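Local coordinates for NTF2 domain-containing protein (Chaetomium thermophilum, PDB 4X2H) that is of unknown function but adopts an NTF2-like fold, pairs with a chain of another protein and may act in nuclear transport, at residues 99-104 against 157-162. Residues are numbered along the deposited sequence; the frame is centred on the assembly and turned at random.
Sequences ADYRFA and PNWDVL
Trp159 reaches from its loop to the backbone of Phe103, joining two loops of this NTF2-like fold: residues 99-104, which follow strand 83-96, and residues 157-162, which begin where strand 145-157 ends. Indole suits the place because it couples a wide apolar surface to one N-H donor. Trp159 NE1 gives its hydrogen to Phe103 O at 2.9 Å, and the bend is moderate, 152° at the hydrogen. The oxygen lies near the indole's edge, while NE1 is tilted 21° out of the carbonyl plane.

With CG anti to its own carbonyl carbon (chi1 -56°), the indole turns back over Pro157, whose CB sits 3.6 Å above one face, toward the rim. Tyr36 of helix 34-39 also meets the indole, and Met109 of helix 107-112 packs against it. The benzo edge reaches Tyr101, with Trp159 CZ2 lying near the plane of the phenol ring, 3.7 Å from Tyr101 CD2. With CG anti to its backbone N, Tyr101 has its ring beside Pro157. Proline, compact and apolar, can fit close against an aromatic ring: Pro157 CD comes within 3.4 Å of Tyr101 CD2. Without the indole, as with an alanine here, Phe103 O would probably lose its N-H donor, and a gap would open beside Tyr101 and Pro157.

Within 99-104, Arg102 NE forms a salt bridge with Asp100 OD1 at 3.2 Å, and Arg120 pairs with that same oxygen. Phe103 serves two neighbours: its carbonyl meets Trp159, and its ring stacks on a side chain of the other protein's chain. The small Ala104 lets the indole come close to the main chain, with Ala104 O 3.3 Å from Trp159 CD1.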
ATOM      1  N   ALA B  99       1.326  -8.752 -13.249  1.00 15.58           N
ATOM      2  CA  ALA B  99       0.615  -8.405 -14.472  1.00 16.29           C
ATOM      3  C   ALA B  99       0.120  -9.646 -15.206  1.00 17.13           C
ATOM      4  O   ALA B  99      -0.580  -9.534 -16.213  1.00 18.11           O
ATOM      5  CB  ALA B  99       1.516  -7.582 -15.383  1.00 20.36           C
ATOM      6  N   ASP B 100       0.494 -10.822 -14.703  1.00 15.31           N
ATOM      7  CA  ASP B 100       0.112 -12.094 -15.311  1.00 14.82           C
ATOM      8  C   ASP B 100      -0.668 -12.925 -14.302  1.00 15.57           C
ATOM      9  O   ASP B 100      -0.431 -14.118 -14.146  1.00 15.66           O
ATOM     10  CB  ASP B 100       1.352 -12.857 -15.793  1.00 14.53           C
ATOM     11  CG  ASP B 100       1.010 -14.063 -16.664  1.00 21.76           C
ATOM     12  OD1 ASP B 100      -0.082 -14.090 -17.272  1.00 21.65           O
ATOM     13  OD2 ASP B 100       1.843 -14.991 -16.730  1.00 23.09           O
ATOM     14  N   TYR B 101      -1.587 -12.281 -13.599  1.00 15.00           N
ATOM     15  CA  TYR B 101      -2.357 -12.958 -12.566  1.00 13.33           C
ATOM     16  C   TYR B 101      -3.265 -14.005 -13.208  1.00 16.36           C
ATOM     17  O   TYR B 101      -4.002 -13.695 -14.146  1.00 19.45           O
ATOM     18  CB  TYR B 101      -3.166 -11.942 -11.760  1.00 10.84           C
ATOM     19  CG  TYR B 101      -3.897 -12.547 -10.591  1.00 10.09           C
ATOM     20  CD1 TYR B 101      -3.280 -12.667  -9.353  1.00 10.50           C
ATOM     21  CD2 TYR B 101      -5.196 -13.010 -10.725  1.00  8.58           C
ATOM     22  CE1 TYR B 101      -3.943 -13.227  -8.280  1.00 12.92           C
ATOM     23  CE2 TYR B 101      -5.866 -13.569  -9.663  1.00  9.79           C
ATOM     24  CZ  TYR B 101      -5.235 -13.675  -8.441  1.00 11.17           C
ATOM     25  OH  TYR B 101      -5.906 -14.234  -7.382  1.00 11.16           O
ATOM     26  N   ARG B 102      -3.194 -15.241 -12.711  1.00 15.33           N
ATOM     27  CA  ARG B 102      -3.885 -16.366 -13.343  1.00 18.65           C
ATOM     28  C   ARG B 102      -4.782 -17.170 -12.413  1.00 17.06           C
ATOM     29  O   ARG B 102      -5.500 -18.057 -12.879  1.00 14.80           O
ATOM     30  CB  ARG B 102      -2.878 -17.344 -13.952  1.00 21.26           C
ATOM     31  CG  ARG B 102      -1.847 -16.728 -14.858  1.00 27.81           C
ATOM     32  CD  ARG B 102      -1.185 -17.786 -15.720  1.00 36.32           C
ATOM     33  NE  ARG B 102      -0.673 -17.220 -16.964  1.00 40.73           N
ATOM     34  CZ  ARG B 102      -0.577 -17.882 -18.112  1.00 41.81           C
ATOM     35  NH1 ARG B 102      -0.959 -19.151 -18.193  1.00 38.90           N
ATOM     36  NH2 ARG B 102      -0.099 -17.272 -19.186  1.00 43.07           N
ATOM     37  N   PHE B 103      -4.736 -16.917 -11.112  1.00 12.67           N
ATOM     38  CA  PHE B 103      -5.463 -17.798 -10.207  1.00 12.12           C
ATOM     39  C   PHE B 103      -6.966 -17.686 -10.427  1.00 15.01           C
ATOM     40  O   PHE B 103      -7.528 -16.592 -10.422  1.00 12.28           O
ATOM     41  CB  PHE B 103      -5.146 -17.524  -8.739  1.00 13.37           C
ATOM     42  CG  PHE B 103      -5.864 -18.457  -7.814  1.00 12.80           C
ATOM     43  CD1 PHE B 103      -5.431 -19.767  -7.674  1.00 16.17           C
ATOM     44  CD2 PHE B 103      -6.998 -18.056  -7.136  1.00 14.68           C
ATOM     45  CE1 PHE B 103      -6.099 -20.650  -6.851  1.00 18.37           C
ATOM     46  CE2 PHE B 103      -7.676 -18.938  -6.305  1.00 16.31           C
ATOM     47  CZ  PHE B 103      -7.221 -20.238  -6.165  1.00 16.95           C
ATOM     48  N   ALA B 104      -7.589 -18.845 -10.639  1.00 19.14           N
ATOM     49  CA  ALA B 104      -9.030 -18.971 -10.850  1.00 19.22           C
ATOM     50  C   ALA B 104      -9.484 -18.353 -12.174  1.00 15.06           C
ATOM     51  O   ALA B 104     -10.677 -18.243 -12.431  1.00 13.64           O
ATOM     52  CB  ALA B 104      -9.795 -18.344  -9.681  1.00 22.32           C
ATOM     53  N   PRO B 157      -8.261  -9.546  -9.899  1.00 12.79           N
ATOM     54  CA  PRO B 157      -9.363  -9.448 -10.863  1.00 12.36           C
ATOM     55  C   PRO B 157     -10.639 -10.149 -10.404  1.00 14.87           C
ATOM     56  O   PRO B 157     -10.567 -11.241  -9.839  1.00 17.97           O
ATOM     57  CB  PRO B 157      -8.802 -10.142 -12.109  1.00 16.33           C
ATOM     58  CG  PRO B 157      -7.338 -10.085 -11.965  1.00 16.80           C
ATOM     59  CD  PRO B 157      -7.062 -10.155 -10.496  1.00 11.18           C
ATOM     60  N   ASN B 158     -11.786  -9.523 -10.641  1.00 13.28           N
ATOM     61  CA  ASN B 158     -13.072 -10.193 -10.469  1.00 14.00           C
ATOM     62  C   ASN B 158     -13.461 -10.853 -11.781  1.00 14.26           C
ATOM     63  O   ASN B 158     -13.973 -10.192 -12.684  1.00 16.65           O
ATOM     64  CB  ASN B 158     -14.159  -9.212 -10.024  1.00 16.02           C
ATOM     65  CG  ASN B 158     -15.479  -9.905  -9.705  1.00 15.17           C
ATOM     66  OD1 ASN B 158     -15.677 -11.082 -10.028  1.00 17.66           O
ATOM     67  ND2 ASN B 158     -16.391  -9.174  -9.079  1.00 16.50           N
ATOM     68  N   TRP B 159     -13.215 -12.157 -11.885  1.00 13.26           N
ATOM     69  CA  TRP B 159     -13.446 -12.881 -13.131  1.00 14.33           C
ATOM     70  C   TRP B 159     -14.925 -12.931 -13.508  1.00 18.57           C
ATOM     71  O   TRP B 159     -15.263 -13.160 -14.668  1.00 21.74           O
ATOM     72  CB  TRP B 159     -12.906 -14.310 -13.033  1.00 12.21           C
ATOM     73  CG  TRP B 159     -11.458 -14.401 -12.681  1.00 13.80           C
ATOM     74  CD1 TRP B 159     -10.917 -15.061 -11.615  1.00 12.05           C
ATOM     75  CD2 TRP B 159     -10.357 -13.810 -13.388  1.00 11.38           C
ATOM     76  NE1 TRP B 159      -9.552 -14.926 -11.620  1.00 14.92           N
ATOM     77  CE2 TRP B 159      -9.182 -14.164 -12.697  1.00 12.79           C
ATOM     78  CE3 TRP B 159     -10.251 -13.027 -14.540  1.00 15.81           C
ATOM     79  CZ2 TRP B 159      -7.915 -13.753 -13.116  1.00 13.80           C
ATOM     80  CZ3 TRP B 159      -8.992 -12.624 -14.957  1.00 12.45           C
ATOM     81  CH2 TRP B 159      -7.843 -12.985 -14.243  1.00 16.16           C
ATOM     82  N   ASP B 160     -15.800 -12.719 -12.531  1.00 15.61           N
ATOM     83  CA  ASP B 160     -17.239 -12.807 -12.762  1.00 18.09           C
ATOM     84  C   ASP B 160     -17.820 -11.511 -13.316  1.00 20.47           C
ATOM     85  O   ASP B 160     -18.958 -11.497 -13.790  1.00 25.08           O
ATOM     86  CB  ASP B 160     -17.960 -13.185 -11.465  1.00 20.61           C
ATOM     87  CG  ASP B 160     -17.556 -14.555 -10.949  1.00 23.19           C
ATOM     88  OD1 ASP B 160     -17.425 -15.485 -11.775  1.00 20.67           O
ATOM     89  OD2 ASP B 160     -17.359 -14.700  -9.722  1.00 22.39           O
ATOM     90  N   VAL B 161     -17.037 -10.435 -13.268  1.00 18.83           N
ATOM     91  CA  VAL B 161     -17.497  -9.115 -13.694  1.00 19.65           C
ATOM     92  C   VAL B 161     -16.686  -8.587 -14.875  1.00 20.99           C
ATOM     93  O   VAL B 161     -17.246  -8.007 -15.805  1.00 22.44           O
ATOM     94  CB  VAL B 161     -17.432  -8.099 -12.522  1.00 19.12           C
ATOM     95  CG1 VAL B 161     -17.653  -6.668 -13.010  1.00 20.60           C
ATOM     96  CG2 VAL B 161     -18.464  -8.456 -11.470  1.00 21.04           C
ATOM     97  N   LEU B 162     -15.371  -8.783 -14.839  1.00 19.96           N
ATOM     98  CA  LEU B 162     -14.500  -8.303 -15.913  1.00 22.99           C
ATOM     99  C   LEU B 162     -14.920  -8.849 -17.271  1.00 28.51           C
ATOM    100  O   LEU B 162     -14.897 -10.058 -17.500  1.00 28.79           O
ATOM    101  CB  LEU B 162     -13.044  -8.684 -15.637  1.00 20.57           C
ATOM    102  CG  LEU B 162     -12.316  -7.828 -14.600  1.00 22.01           C
ATOM    103  CD1 LEU B 162     -10.977  -8.447 -14.256  1.00 18.46           C
ATOM    104  CD2 LEU B 162     -12.125  -6.405 -15.108  1.00 23.84           C
TER